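Local coordinates for ScaE cell-surface anchored scaffoldin protein (Ruminococcus flavefaciens, PDB 2ZF9), which probably anchors the cellulosome to the bacterial cell surface, this part being its cohesin module, which binds a dockerin borne by another cellulosomal protein, at residues K63-P75 and N108-K122. Residues are numbered along the deposited sequence; the frame is centred on the assembly and turned at random.
Sequences KYAATGLHIQFDP and NSFFTATGSSTNNGK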
ATOM      1  N   LYS A  63     -15.259  -3.039  -8.103  1.00 17.76           N
ATOM      2  CA  LYS A  63     -15.899  -1.905  -7.397  1.00 15.15           C
ATOM      3  C   LYS A  63     -15.082  -0.620  -7.369  1.00 17.60           C
ATOM      4  O   LYS A  63     -15.543   0.412  -6.845  1.00 21.84           O
ATOM      5  CB  LYS A  63     -16.157  -2.288  -5.930  1.00 16.43           C
ATOM      6  CG  LYS A  63     -17.015  -3.538  -5.728  1.00 20.65           C
ATOM      7  CD  LYS A  63     -18.376  -3.375  -6.360  1.00 21.90           C
ATOM      8  CE  LYS A  63     -19.249  -4.619  -6.087  1.00 27.65           C
ATOM      9  NZ  LYS A  63     -20.605  -4.331  -6.674  1.00 26.60           N
ATOM     10  N   TYR A  64     -13.859  -0.674  -7.864  1.00 16.39           N
ATOM     11  CA  TYR A  64     -13.003   0.504  -7.813  1.00 15.91           C
ATOM     12  C   TYR A  64     -12.230   0.702  -9.099  1.00 17.51           C
ATOM     13  O   TYR A  64     -12.179  -0.201  -9.963  1.00 15.97           O
ATOM     14  CB  TYR A  64     -12.046   0.413  -6.584  1.00 12.98           C
ATOM     15  CG  TYR A  64     -10.878  -0.547  -6.829  1.00 16.29           C
ATOM     16  CD1 TYR A  64     -11.034  -1.931  -6.660  1.00 14.21           C
ATOM     17  CD2 TYR A  64      -9.637  -0.075  -7.245  1.00 16.27           C
ATOM     18  CE1 TYR A  64      -9.963  -2.800  -6.903  1.00 14.72           C
ATOM     19  CE2 TYR A  64      -8.564  -0.946  -7.502  1.00 18.07           C
ATOM     20  CZ  TYR A  64      -8.749  -2.308  -7.339  1.00 19.08           C
ATOM     21  OH  TYR A  64      -7.726  -3.179  -7.589  1.00 15.39           O
ATOM     22  N   ALA A  65     -11.619   1.885  -9.215  1.00 15.45           N
ATOM     23  CA  ALA A  65     -10.709   2.204 -10.320  1.00 17.35           C
ATOM     24  C   ALA A  65      -9.676   3.272  -9.944  1.00 16.56           C
ATOM     25  O   ALA A  65      -8.519   3.162 -10.360  1.00 17.00           O
ATOM     26  CB  ALA A  65     -11.485   2.707 -11.536  1.00 16.73           C
ATOM     27  N   ALA A  66     -10.130   4.341  -9.280  1.00 16.53           N
ATOM     28  CA  ALA A  66      -9.284   5.515  -9.023  1.00 18.70           C
ATOM     29  C   ALA A  66      -8.576   5.299  -7.681  1.00 18.57           C
ATOM     30  O   ALA A  66      -9.247   5.207  -6.650  1.00 18.60           O
ATOM     31  CB  ALA A  66     -10.121   6.752  -8.950  1.00 18.94           C
ATOM     32  N   THR A  67      -7.243   5.206  -7.692  1.00 17.46           N
ATOM     33  CA  THR A  67      -6.472   5.043  -6.441  1.00 16.49           C
ATOM     34  C   THR A  67      -5.312   6.027  -6.439  1.00 15.21           C
ATOM     35  O   THR A  67      -4.811   6.458  -7.507  1.00 14.18           O
ATOM     36  CB  THR A  67      -5.894   3.606  -6.214  1.00 16.56           C
ATOM     37  OG1 THR A  67      -4.827   3.350  -7.144  1.00 16.37           O
ATOM     38  CG2 THR A  67      -6.979   2.528  -6.353  1.00 19.03           C
ATOM     39  N   GLY A  68      -4.913   6.411  -5.241  1.00 16.24           N
ATOM     40  CA  GLY A  68      -3.726   7.262  -5.059  1.00 15.53           C
ATOM     41  C   GLY A  68      -3.224   6.782  -3.712  1.00 17.52           C
ATOM     42  O   GLY A  68      -3.917   6.938  -2.688  1.00 15.42           O
ATOM     43  N   LEU A  69      -2.070   6.128  -3.704  1.00 15.01           N
ATOM     44  CA  LEU A  69      -1.627   5.454  -2.481  1.00 17.02           C
ATOM     45  C   LEU A  69      -0.171   5.731  -2.219  1.00 19.10           C
ATOM     46  O   LEU A  69       0.681   5.414  -3.067  1.00 16.83           O
ATOM     47  CB  LEU A  69      -1.894   3.961  -2.566  1.00 13.91           C
ATOM     48  CG  LEU A  69      -3.372   3.545  -2.687  1.00 18.58           C
ATOM     49  CD1 LEU A  69      -3.435   2.062  -3.019  1.00 19.16           C
ATOM     50  CD2 LEU A  69      -4.143   3.806  -1.380  1.00 13.55           C
ATOM     51  N   HIS A  70       0.113   6.345  -1.066  1.00 16.19           N
ATOM     52  CA  HIS A  70       1.488   6.624  -0.687  1.00 17.45           C
ATOM     53  C   HIS A  70       1.988   5.506   0.204  1.00 16.51           C
ATOM     54  O   HIS A  70       1.348   5.145   1.189  1.00 17.50           O
ATOM     55  CB  HIS A  70       1.598   7.943   0.079  1.00 16.60           C
ATOM     56  CG  HIS A  70       1.469   9.154  -0.790  1.00 20.12           C
ATOM     57  ND1 HIS A  70       0.261   9.765  -1.037  1.00 18.77           N
ATOM     58  CD2 HIS A  70       2.407   9.897  -1.433  1.00 20.46           C
ATOM     59  CE1 HIS A  70       0.449  10.824  -1.807  1.00 20.19           C
ATOM     60  NE2 HIS A  70       1.748  10.931  -2.056  1.00 17.46           N
ATOM     61  N   ILE A  71       3.142   4.952  -0.139  1.00 15.67           N
ATOM     62  CA  ILE A  71       3.706   3.900   0.681  1.00 16.86           C
ATOM     63  C   ILE A  71       4.950   4.484   1.330  1.00 16.91           C
ATOM     64  O   ILE A  71       5.796   5.045   0.643  1.00 18.45           O
ATOM     65  CB  ILE A  71       4.081   2.669  -0.209  1.00 17.47           C
ATOM     66  CG1 ILE A  71       2.782   2.084  -0.795  1.00 22.86           C
ATOM     67  CG2 ILE A  71       4.885   1.607   0.598  1.00 17.77           C
ATOM     68  CD1 ILE A  71       3.026   1.087  -1.868  1.00 29.01           C
ATOM     69  N   GLN A  72       5.044   4.372   2.648  1.00 18.24           N
ATOM     70  CA  GLN A  72       6.226   4.886   3.337  1.00 18.17           C
ATOM     71  C   GLN A  72       6.860   3.741   4.117  1.00 17.27           C
ATOM     72  O   GLN A  72       6.164   2.785   4.486  1.00 19.05           O
ATOM     73  CB  GLN A  72       5.868   6.035   4.285  1.00 17.83           C
ATOM     74  CG  GLN A  72       4.961   5.635   5.398  1.00 23.36           C
ATOM     75  CD  GLN A  72       4.591   6.807   6.283  1.00 31.36           C
ATOM     76  OE1 GLN A  72       4.645   7.983   5.857  1.00 29.54           O
ATOM     77  NE2 GLN A  72       4.189   6.501   7.510  1.00 23.78           N
ATOM     78  N   PHE A  73       8.163   3.839   4.351  1.00 18.73           N
ATOM     79  CA  PHE A  73       8.875   2.746   5.019  1.00 18.80           C
ATOM     80  C   PHE A  73       9.973   3.285   5.953  1.00 17.02           C
ATOM     81  O   PHE A  73      10.436   4.422   5.827  1.00 18.89           O
ATOM     82  CB  PHE A  73       9.474   1.785   3.983  1.00 14.64           C
ATOM     83  CG  PHE A  73      10.186   2.489   2.842  1.00 19.09           C
ATOM     84  CD1 PHE A  73       9.502   2.783   1.633  1.00 15.72           C
ATOM     85  CD2 PHE A  73      11.545   2.859   2.958  1.00 18.52           C
ATOM     86  CE1 PHE A  73      10.148   3.447   0.579  1.00 20.73           C
ATOM     87  CE2 PHE A  73      12.206   3.512   1.904  1.00 21.34           C
ATOM     88  CZ  PHE A  73      11.492   3.810   0.692  1.00 17.08           C
ATOM     89  N   ASP A  74      10.373   2.439   6.880  1.00 19.01           N
ATOM     90  CA  ASP A  74      11.484   2.736   7.797  1.00 17.79           C
ATOM     91  C   ASP A  74      12.632   3.353   6.990  1.00 15.42           C
ATOM     92  O   ASP A  74      13.101   2.738   6.034  1.00 18.65           O
ATOM     93  CB  ASP A  74      11.945   1.398   8.413  1.00 15.00           C
ATOM     94  CG  ASP A  74      12.838   1.595   9.621  1.00 25.30           C
ATOM     95  OD1 ASP A  74      12.450   1.141  10.724  1.00 26.51           O
ATOM     96  OD2 ASP A  74      13.884   2.237   9.449  1.00 19.64           O
ATOM     97  N   PRO A  75      13.104   4.567   7.368  1.00 21.00           N
ATOM     98  CA  PRO A  75      14.166   5.263   6.633  1.00 21.59           C
ATOM     99  C   PRO A  75      15.486   4.458   6.540  1.00 20.13           C
ATOM    100  O   PRO A  75      16.324   4.755   5.723  1.00 19.74           O
ATOM    101  CB  PRO A  75      14.388   6.547   7.453  1.00 22.66           C
ATOM    102  CG  PRO A  75      13.196   6.695   8.283  1.00 24.92           C
ATOM    103  CD  PRO A  75      12.689   5.323   8.565  1.00 21.83           C
ATOM    104  N   ASN A 108      11.983   8.283   1.959  1.00 24.19           N
ATOM    105  CA  ASN A 108      11.439   7.038   2.510  1.00 22.49           C
ATOM    106  C   ASN A 108       9.964   6.783   2.119  1.00 20.05           C
ATOM    107  O   ASN A 108       9.211   6.197   2.880  1.00 21.01           O
ATOM    108  CB  ASN A 108      11.657   6.961   4.031  1.00 21.28           C
ATOM    109  CG  ASN A 108      10.738   7.878   4.780  1.00 23.52           C
ATOM    110  OD1 ASN A 108      10.553   9.021   4.377  1.00 22.33           O
ATOM    111  ND2 ASN A 108      10.111   7.375   5.841  1.00 22.37           N
ATOM    112  N   SER A 109       9.570   7.177   0.907  1.00 19.54           N
ATOM    113  CA  SER A 109       8.182   6.972   0.468  1.00 20.48           C
ATOM    114  C   SER A 109       8.070   7.111  -1.053  1.00 21.77           C
ATOM    115  O   SER A 109       8.859   7.838  -1.685  1.00 19.98           O
ATOM    116  CB  SER A 109       7.240   7.976   1.170  1.00 15.66           C
ATOM    117  OG  SER A 109       7.429   9.296   0.701  1.00 18.68           O
ATOM    118  N   PHE A 110       7.065   6.451  -1.620  1.00 19.41           N
ATOM    119  CA  PHE A 110       6.730   6.657  -3.026  1.00 17.60           C
ATOM    120  C   PHE A 110       5.205   6.696  -3.205  1.00 17.34           C
ATOM    121  O   PHE A 110       4.432   6.331  -2.321  1.00 19.31           O
ATOM    122  CB  PHE A 110       7.424   5.602  -3.950  1.00 15.84           C
ATOM    123  CG  PHE A 110       6.981   4.174  -3.714  1.00 16.63           C
ATOM    124  CD1 PHE A 110       7.574   3.397  -2.698  1.00 17.26           C
ATOM    125  CD2 PHE A 110       5.988   3.594  -4.513  1.00 16.41           C
ATOM    126  CE1 PHE A 110       7.195   2.080  -2.453  1.00 16.99           C
ATOM    127  CE2 PHE A 110       5.589   2.251  -4.295  1.00 17.96           C
ATOM    128  CZ  PHE A 110       6.185   1.480  -3.278  1.00 14.04           C
ATOM    129  N   PHE A 111       4.788   7.177  -4.351  1.00 16.96           N
ATOM    130  CA  PHE A 111       3.376   7.376  -4.620  1.00 19.29           C
ATOM    131  C   PHE A 111       2.973   6.505  -5.789  1.00 16.81           C
ATOM    132  O   PHE A 111       3.712   6.394  -6.795  1.00 17.96           O
ATOM    133  CB  PHE A 111       3.100   8.855  -4.938  1.00 15.31           C
ATOM    134  CG  PHE A 111       1.660   9.139  -5.338  1.00 20.13           C
ATOM    135  CD1 PHE A 111       0.610   8.918  -4.435  1.00 17.04           C
ATOM    136  CD2 PHE A 111       1.372   9.659  -6.594  1.00 19.74           C
ATOM    137  CE1 PHE A 111      -0.730   9.205  -4.786  1.00 16.26           C
ATOM    138  CE2 PHE A 111       0.065   9.954  -6.975  1.00 24.57           C
ATOM    139  CZ  PHE A 111      -0.990   9.748  -6.085  1.00 15.08           C
ATOM    140  N   THR A 112       1.810   5.879  -5.657  1.00 17.55           N
ATOM    141  CA  THR A 112       1.244   5.079  -6.760  1.00 15.96           C
ATOM    142  C   THR A 112      -0.144   5.603  -7.078  1.00 17.52           C
ATOM    143  O   THR A 112      -0.837   6.084  -6.184  1.00 14.83           O
ATOM    144  CB  THR A 112       1.120   3.583  -6.379  1.00 19.36           C
ATOM    145  OG1 THR A 112       0.212   3.447  -5.255  1.00 17.06           O
ATOM    146  CG2 THR A 112       2.539   2.973  -6.067  1.00 16.72           C
ATOM    147  N   ALA A 113      -0.574   5.494  -8.338  1.00 16.52           N
ATOM    148  CA  ALA A 113      -1.912   5.995  -8.744  1.00 16.01           C
ATOM    149  C   ALA A 113      -2.441   5.114  -9.863  1.00 18.20           C
ATOM    150  O   ALA A 113      -1.669   4.584 -10.654  1.00 18.69           O
ATOM    151  CB  ALA A 113      -1.863   7.490  -9.224  1.00 16.89           C
ATOM    152  N   THR A 114      -3.752   4.887  -9.851  1.00 16.28           N
ATOM    153  CA  THR A 114      -4.412   4.119 -10.916  1.00 16.52           C
ATOM    154  C   THR A 114      -5.684   4.864 -11.287  1.00 17.60           C
ATOM    155  O   THR A 114      -6.229   5.664 -10.506  1.00 17.95           O
ATOM    156  CB  THR A 114      -4.813   2.679 -10.497  1.00 17.44           C
ATOM    157  OG1 THR A 114      -5.850   2.736  -9.500  1.00 14.25           O
ATOM    158  CG2 THR A 114      -3.601   1.842  -9.985  1.00 14.04           C
ATOM    159  N   GLY A 115      -6.157   4.585 -12.485  1.00 17.13           N
ATOM    160  CA  GLY A 115      -7.419   5.149 -12.964  1.00 16.72           C
ATOM    161  C   GLY A 115      -7.955   4.242 -14.034  1.00 17.12           C
ATOM    162  O   GLY A 115      -7.227   3.403 -14.545  1.00 18.00           O
ATOM    163  N   SER A 116      -9.228   4.428 -14.399  1.00 18.23           N
ATOM    164  CA  SER A 116      -9.828   3.662 -15.472  1.00 18.62           C
ATOM    165  C   SER A 116     -11.181   4.290 -15.832  1.00 20.90           C
ATOM    166  O   SER A 116     -11.703   5.153 -15.085  1.00 22.39           O
ATOM    167  CB  SER A 116     -10.055   2.223 -15.017  1.00 16.43           C
ATOM    168  OG  SER A 116     -10.029   1.368 -16.139  1.00 20.26           O
ATOM    169  N   SER A 117     -11.747   3.858 -16.954  1.00 21.20           N
ATOM    170  CA  SER A 117     -13.023   4.426 -17.424  1.00 21.98           C
ATOM    171  C   SER A 117     -14.207   3.651 -16.858  1.00 21.77           C
ATOM    172  O   SER A 117     -15.324   4.138 -16.910  1.00 22.55           O
ATOM    173  CB  SER A 117     -13.085   4.444 -18.962  1.00 24.33           C
ATOM    174  OG  SER A 117     -12.916   3.130 -19.483  1.00 29.89           O
ATOM    175  N   THR A 118     -13.961   2.462 -16.315  1.00 19.41           N
ATOM    176  CA  THR A 118     -14.996   1.655 -15.634  1.00 19.99           C
ATOM    177  C   THR A 118     -14.363   1.057 -14.359  1.00 21.02           C
ATOM    178  O   THR A 118     -13.150   1.099 -14.197  1.00 19.19           O
ATOM    179  CB  THR A 118     -15.489   0.447 -16.488  1.00 20.13           C
ATOM    180  OG1 THR A 118     -14.377  -0.432 -16.733  1.00 24.95           O
ATOM    181  CG2 THR A 118     -16.078   0.891 -17.835  1.00 28.02           C
ATOM    182  N   ASN A 119     -15.187   0.490 -13.476  1.00 18.48           N
ATOM    183  CA  ASN A 119     -14.700  -0.054 -12.222  1.00 18.48           C
ATOM    184  C   ASN A 119     -14.144  -1.458 -12.424  1.00 20.08           C
ATOM    185  O   ASN A 119     -14.722  -2.450 -11.968  1.00 23.50           O
ATOM    186  CB  ASN A 119     -15.801  -0.034 -11.147  1.00 16.92           C
ATOM    187  CG  ASN A 119     -16.219   1.366 -10.794  1.00 19.83           C
ATOM    188  OD1 ASN A 119     -15.369   2.241 -10.635  1.00 16.73           O
ATOM    189  ND2 ASN A 119     -17.539   1.598 -10.659  1.00 16.22           N
ATOM    190  N   ASN A 120     -13.023  -1.538 -13.128  1.00 19.99           N
ATOM    191  CA  ASN A 120     -12.442  -2.827 -13.423  1.00 19.67           C
ATOM    192  C   ASN A 120     -11.159  -3.154 -12.650  1.00 18.22           C
ATOM    193  O   ASN A 120     -10.409  -4.054 -13.022  1.00 18.40           O
ATOM    194  CB  ASN A 120     -12.295  -3.030 -14.962  1.00 19.45           C
ATOM    195  CG  ASN A 120     -11.455  -1.972 -15.623  1.00 20.72           C
ATOM    196  OD1 ASN A 120     -10.887  -1.104 -14.952  1.00 22.18           O
ATOM    197  ND2 ASN A 120     -11.352  -2.032 -16.967  1.00 21.77           N
ATOM    198  N   GLY A 121     -10.940  -2.481 -11.521  1.00 18.64           N
ATOM    199  CA  GLY A 121      -9.960  -2.997 -10.568  1.00 17.33           C
ATOM    200  C   GLY A 121     -10.353  -4.381 -10.034  1.00 20.06           C
ATOM    201  O   GLY A 121     -11.541  -4.704  -9.934  1.00 21.37           O
ATOM    202  N   LYS A 122      -9.354  -5.180  -9.678  1.00 18.11           N
ATOM    203  CA  LYS A 122      -9.551  -6.532  -9.144  1.00 17.49           C
ATOM    204  C   LYS A 122      -8.862  -6.691  -7.783  1.00 19.88           C
ATOM    205  O   LYS A 122      -8.150  -5.801  -7.318  1.00 19.02           O
ATOM    206  CB  LYS A 122      -8.964  -7.562 -10.135  1.00 18.04           C
ATOM    207  CG  LYS A 122      -9.595  -7.546 -11.553  1.00 18.75           C
ATOM    208  CD  LYS A 122     -11.062  -8.038 -11.487  1.00 19.69           C
ATOM    209  CE  LYS A 122     -11.605  -8.387 -12.895  1.00 22.05           C
ATOM    210  NZ  LYS A 122     -13.054  -8.790 -12.780  1.00 29.16           N
TER
HETATM  211  O   HOH W   1      -2.259   2.850  -6.689  1.00 17.48           O
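Strands 66-73 and 109-115 run antiparallel, their axes 4.5 Å apart at closest, with Thr67-Thr114, Leu69-Thr112 and Ile71-Phe110 as hydrogen-bonded pairs. These three pairs turn their side chains to one face of the sheet, where threonine hydroxyls satisfy backbone carbonyls at one end and apolar side chains pack at the other. Thr114 OG1 donates to Ala65 O (2.8 Å) and lies 2.6 Å from Thr67 OG1, while a water links Thr67 OG1 with Thr112 OG1. Leu69 O is gripped twice by Thr112: with OG1 between its backbone N and carbonyl carbon (chi1 62°), the hydroxyl reaches the same oxygen as the amide. Ile71 CB lies over one face of the Phe110 ring, and Ile71 CD1 reaches Phe110 CZ (3.5 Å). This is the inward side of a cohesin β-sandwich, where Phe110 meets Phe129 edge-to-face. On the other face, Phe111 CD1 sits over the centre of the His70 imidazole, the planes inclined at 34°, while His70 ND1 is hydrogen-bonded to Asp157 OD1. The Tyr64 ring, which also stacks on Phe159, takes Gly121 CA against one face, and its OH reaches Lys122 O in the carbonyl plane (2.7 Å). A leucine in place of Tyr64 would probably leave Lys122 O without this donor and Gly121 CA without its ring surface. At the far end, Asn108 O lies over the Phe73 ring and Asn108 ND2 donates to Phe73 O (3.0 Å).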